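Fuculose-1-phosphate aldolase (Glaciozyma antarctica, PDB 4XXF) belongs to the class II aldolase/adducin N-terminal domain family, of AraD-like fold, and binds a zinc ion. Local coordinates at residues 24-29 / 46-51. Numbering follows the deposited sequence.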
ATOM      1  N   GLU A  24     -16.194  19.597 -14.295  1.00 11.70           N
ATOM      2  CA  GLU A  24     -15.087  19.617 -13.352  1.00 11.86           C
ATOM      3  C   GLU A  24     -15.273  18.528 -12.278  1.00 11.82           C
ATOM      4  O   GLU A  24     -14.302  17.879 -11.857  1.00 11.47           O
ATOM      5  CB  GLU A  24     -14.948  20.997 -12.704  1.00 12.11           C
ATOM      6  CG  GLU A  24     -13.783  21.049 -11.702  1.00 14.85           C
ATOM      7  CD  GLU A  24     -13.758  22.303 -10.848  1.00 19.55           C
ATOM      8  OE1 GLU A  24     -14.568  23.224 -11.077  1.00 22.01           O
ATOM      9  OE2 GLU A  24     -12.922  22.362  -9.922  1.00 19.65           O
ATOM     10  N   ARG A  25     -16.512  18.317 -11.840  1.00 10.64           N
ATOM     11  CA  ARG A  25     -16.786  17.355 -10.780  1.00 11.42           C
ATOM     12  C   ARG A  25     -16.520  15.936 -11.287  1.00 10.61           C
ATOM     13  O   ARG A  25     -16.017  15.092 -10.534  1.00 11.67           O
ATOM     14  CB  ARG A  25     -18.230  17.496 -10.273  1.00 12.46           C
ATOM     15  CG  ARG A  25     -18.471  16.996  -8.854  1.00 13.15           C
ATOM     16  CD  ARG A  25     -17.686  17.833  -7.857  1.00 14.53           C
ATOM     17  NE  ARG A  25     -18.125  17.672  -6.475  1.00 13.82           N
ATOM     18  CZ  ARG A  25     -17.514  18.256  -5.452  1.00 17.50           C
ATOM     19  NH1 ARG A  25     -16.465  19.038  -5.677  1.00 17.62           N
ATOM     20  NH2 ARG A  25     -17.943  18.069  -4.214  1.00 20.05           N
ATOM     21  N   LEU A  26     -16.865  15.663 -12.544  1.00 11.28           N
ATOM     22  CA  LEU A  26     -16.604  14.359 -13.147  1.00 10.16           C
ATOM     23  C   LEU A  26     -15.108  14.113 -13.252  1.00 10.97           C
ATOM     24  O   LEU A  26     -14.634  13.011 -12.952  1.00 11.41           O
ATOM     25  CB  LEU A  26     -17.259  14.255 -14.532  1.00 11.97           C
ATOM     26  CG  LEU A  26     -17.103  12.882 -15.185  1.00 14.35           C
ATOM     27  CD1 LEU A  26     -17.760  11.808 -14.349  1.00 20.90           C
ATOM     28  CD2 LEU A  26     -17.633  12.870 -16.591  1.00 14.10           C
ATOM     29  N   VAL A  27     -14.353  15.128 -13.660  1.00 11.00           N
ATOM     30  CA  VAL A  27     -12.906  15.007 -13.703  1.00 10.51           C
ATOM     31  C   VAL A  27     -12.337  14.758 -12.298  1.00 10.82           C
ATOM     32  O   VAL A  27     -11.473  13.888 -12.117  1.00 11.04           O
ATOM     33  CB  VAL A  27     -12.272  16.259 -14.336  1.00 11.05           C
ATOM     34  CG1 VAL A  27     -10.769  16.216 -14.178  1.00 13.22           C
ATOM     35  CG2 VAL A  27     -12.639  16.341 -15.802  1.00 13.44           C
ATOM     36  N   ALA A  28     -12.828  15.489 -11.300  1.00 10.89           N
ATOM     37  CA  ALA A  28     -12.387  15.264  -9.925  1.00 10.11           C
ATOM     38  C   ALA A  28     -12.670  13.822  -9.510  1.00 10.40           C
ATOM     39  O   ALA A  28     -11.849  13.182  -8.859  1.00 10.46           O
ATOM     40  CB  ALA A  28     -13.065  16.240  -8.979  1.00 10.92           C
ATOM     41  N   ALA A  29     -13.829  13.301  -9.893  1.00 10.72           N
ATOM     42  CA  ALA A  29     -14.194  11.925  -9.554  1.00 10.83           C
ATOM     43  C   ALA A  29     -13.236  10.919 -10.200  1.00  9.92           C
ATOM     44  O   ALA A  29     -12.772   9.974  -9.549  1.00 10.81           O
ATOM     45  CB  ALA A  29     -15.625  11.634  -9.971  1.00 10.93           C
ATOM     46  N   LEU A  46     -16.791   6.627 -16.212  1.00 12.06           N
ATOM     47  CA  LEU A  46     -17.619   7.434 -15.330  1.00 11.71           C
ATOM     48  C   LEU A  46     -18.393   8.386 -16.222  1.00 12.79           C
ATOM     49  O   LEU A  46     -17.814   9.052 -17.077  1.00 13.71           O
ATOM     50  CB  LEU A  46     -16.779   8.206 -14.305  1.00 12.72           C
ATOM     51  CG  LEU A  46     -16.187   7.444 -13.117  1.00 14.52           C
ATOM     52  CD1 LEU A  46     -14.973   6.597 -13.518  1.00 15.86           C
ATOM     53  CD2 LEU A  46     -15.809   8.431 -12.029  1.00 15.06           C
ATOM     54  N   THR A  47     -19.709   8.420 -16.048  1.00 13.49           N
ATOM     55  CA  THR A  47     -20.549   9.266 -16.885  1.00 14.18           C
ATOM     56  C   THR A  47     -21.382  10.226 -16.053  1.00 13.89           C
ATOM     57  O   THR A  47     -21.719   9.936 -14.896  1.00 14.91           O
ATOM     58  CB  THR A  47     -21.516   8.432 -17.755  1.00 15.02           C
ATOM     59  OG1 THR A  47     -22.298   7.561 -16.922  1.00 15.49           O
ATOM     60  CG2 THR A  47     -20.752   7.590 -18.787  1.00 17.66           C
ATOM     61  N   VAL A  48     -21.683  11.385 -16.635  1.00 12.97           N
ATOM     62  CA  VAL A  48     -22.690  12.265 -16.057  0.87 12.72           C
ATOM     63  C   VAL A  48     -23.614  12.768 -17.167  1.00 13.63           C
ATOM     64  O   VAL A  48     -23.183  13.127 -18.265  1.00 14.10           O
ATOM     65  CB  VAL A  48     -22.054  13.454 -15.266  0.87 14.05           C
ATOM     66  CG1 VAL A  48     -21.260  14.378 -16.181  0.87 17.58           C
ATOM     67  CG2 VAL A  48     -23.123  14.234 -14.515  0.87 17.85           C
ATOM     68  N   ARG A  49     -24.903  12.764 -16.867  1.00 14.24           N
ATOM     69  CA  ARG A  49     -25.902  13.249 -17.805  1.00 15.31           C
ATOM     70  C   ARG A  49     -25.740  14.746 -18.012  1.00 16.20           C
ATOM     71  O   ARG A  49     -25.579  15.499 -17.047  1.00 16.05           O
ATOM     72  CB  ARG A  49     -27.289  12.940 -17.266  1.00 15.99           C
ATOM     73  CG  ARG A  49     -28.397  13.013 -18.280  1.00 17.24           C
ATOM     74  CD  ARG A  49     -29.713  12.880 -17.578  1.00 19.77           C
ATOM     75  NE  ARG A  49     -29.926  11.603 -16.882  1.00 20.06           N
ATOM     76  CZ  ARG A  49     -30.417  10.502 -17.457  1.00 20.79           C
ATOM     77  NH1 ARG A  49     -30.669  10.483 -18.759  1.00 19.14           N
ATOM     78  NH2 ARG A  49     -30.648   9.413 -16.743  1.00 21.60           N
ATOM     79  N   ASP A  50     -25.779  15.191 -19.265  1.00 16.47           N
ATOM     80  CA  ASP A  50     -25.740  16.626 -19.539  1.00 17.16           C
ATOM     81  C   ASP A  50     -26.970  17.310 -18.960  1.00 18.02           C
ATOM     82  O   ASP A  50     -28.068  16.760 -19.029  1.00 18.68           O
ATOM     83  CB  ASP A  50     -25.653  16.895 -21.043  1.00 18.01           C
ATOM     84  CG  ASP A  50     -25.431  18.356 -21.353  1.00 18.78           C
ATOM     85  OD1 ASP A  50     -26.421  19.059 -21.642  1.00 19.97           O
ATOM     86  OD2 ASP A  50     -24.261  18.797 -21.282  1.00 18.32           O
ATOM     87  N   PRO A  51     -26.798  18.514 -18.388  1.00 18.28           N
ATOM     88  CA  PRO A  51     -27.943  19.160 -17.733  1.00 20.86           C
ATOM     89  C   PRO A  51     -28.940  19.796 -18.685  1.00 22.03           C
ATOM     90  O   PRO A  51     -30.017  20.202 -18.239  1.00 26.86           O
ATOM     91  CB  PRO A  51     -27.283  20.235 -16.860  1.00 21.94           C
ATOM     92  CG  PRO A  51     -25.965  20.504 -17.518  1.00 20.70           C
ATOM     93  CD  PRO A  51     -25.523  19.186 -18.071  1.00 17.72           C
TER
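Leu26 overlaps the backbone between Leu46 and Val48 with both of its methyls, one branch toward each neighbour. Leu26 CD1 lies 3.7 Å from Leu46 CB and, in the conformer given, one of two, Leu26 CD2 lies 3.9 Å from Val48 CG1; both Leu26 methyls also brush the carbonyl O of Leu46. Leu26 CG stands anti to its backbone N (chi1 -176°), which carries the fork off the helix and onto the strand. In that same conformer of Val48 its side chain and that of Leu26 run past one another in opposite directions, whereas Leu46 passes Leu26 at a slant. One helical turn on, the small Ala29 receives the far end of Leu46: Ala29 CB sits 3.8 Å from Leu46 CD2. Leu46 reaches it because CG turns beside its own backbone N (chi1 -75°).

The axes of helix 24-29 and strand 46-49 come within 9.1 Å and run nearly antiparallel, at 163°. Leu26 and Val48 form the closest backbone pair, CA to CA 7.1 Å. Strand 45-49 lies inside the mixed sheet of this AraD-like fold, and helix 15-36 packs on one of its faces. Helix 190-213 adds Ile190 against Ala29 and Val48, while Thr47 directs its CB away from helix 24-29 and its OG1 hydrogen-bonds to His102 and His106 of helix 96-108. A bound zinc ion lies about 11 Å from the Leu46 side chain; the zinc site is made by His117, His119 and His181, none of them in these segments.

The side chains that make the contact are all buried and aliphatic, while Thr47 and Val48 pair through the backbone with Ile115 and Trp58 of the adjacent strands. Helix and strand are therefore joined by dispersion and the hydrophobic effect, with methyl shape rather than directed bonds setting their fit.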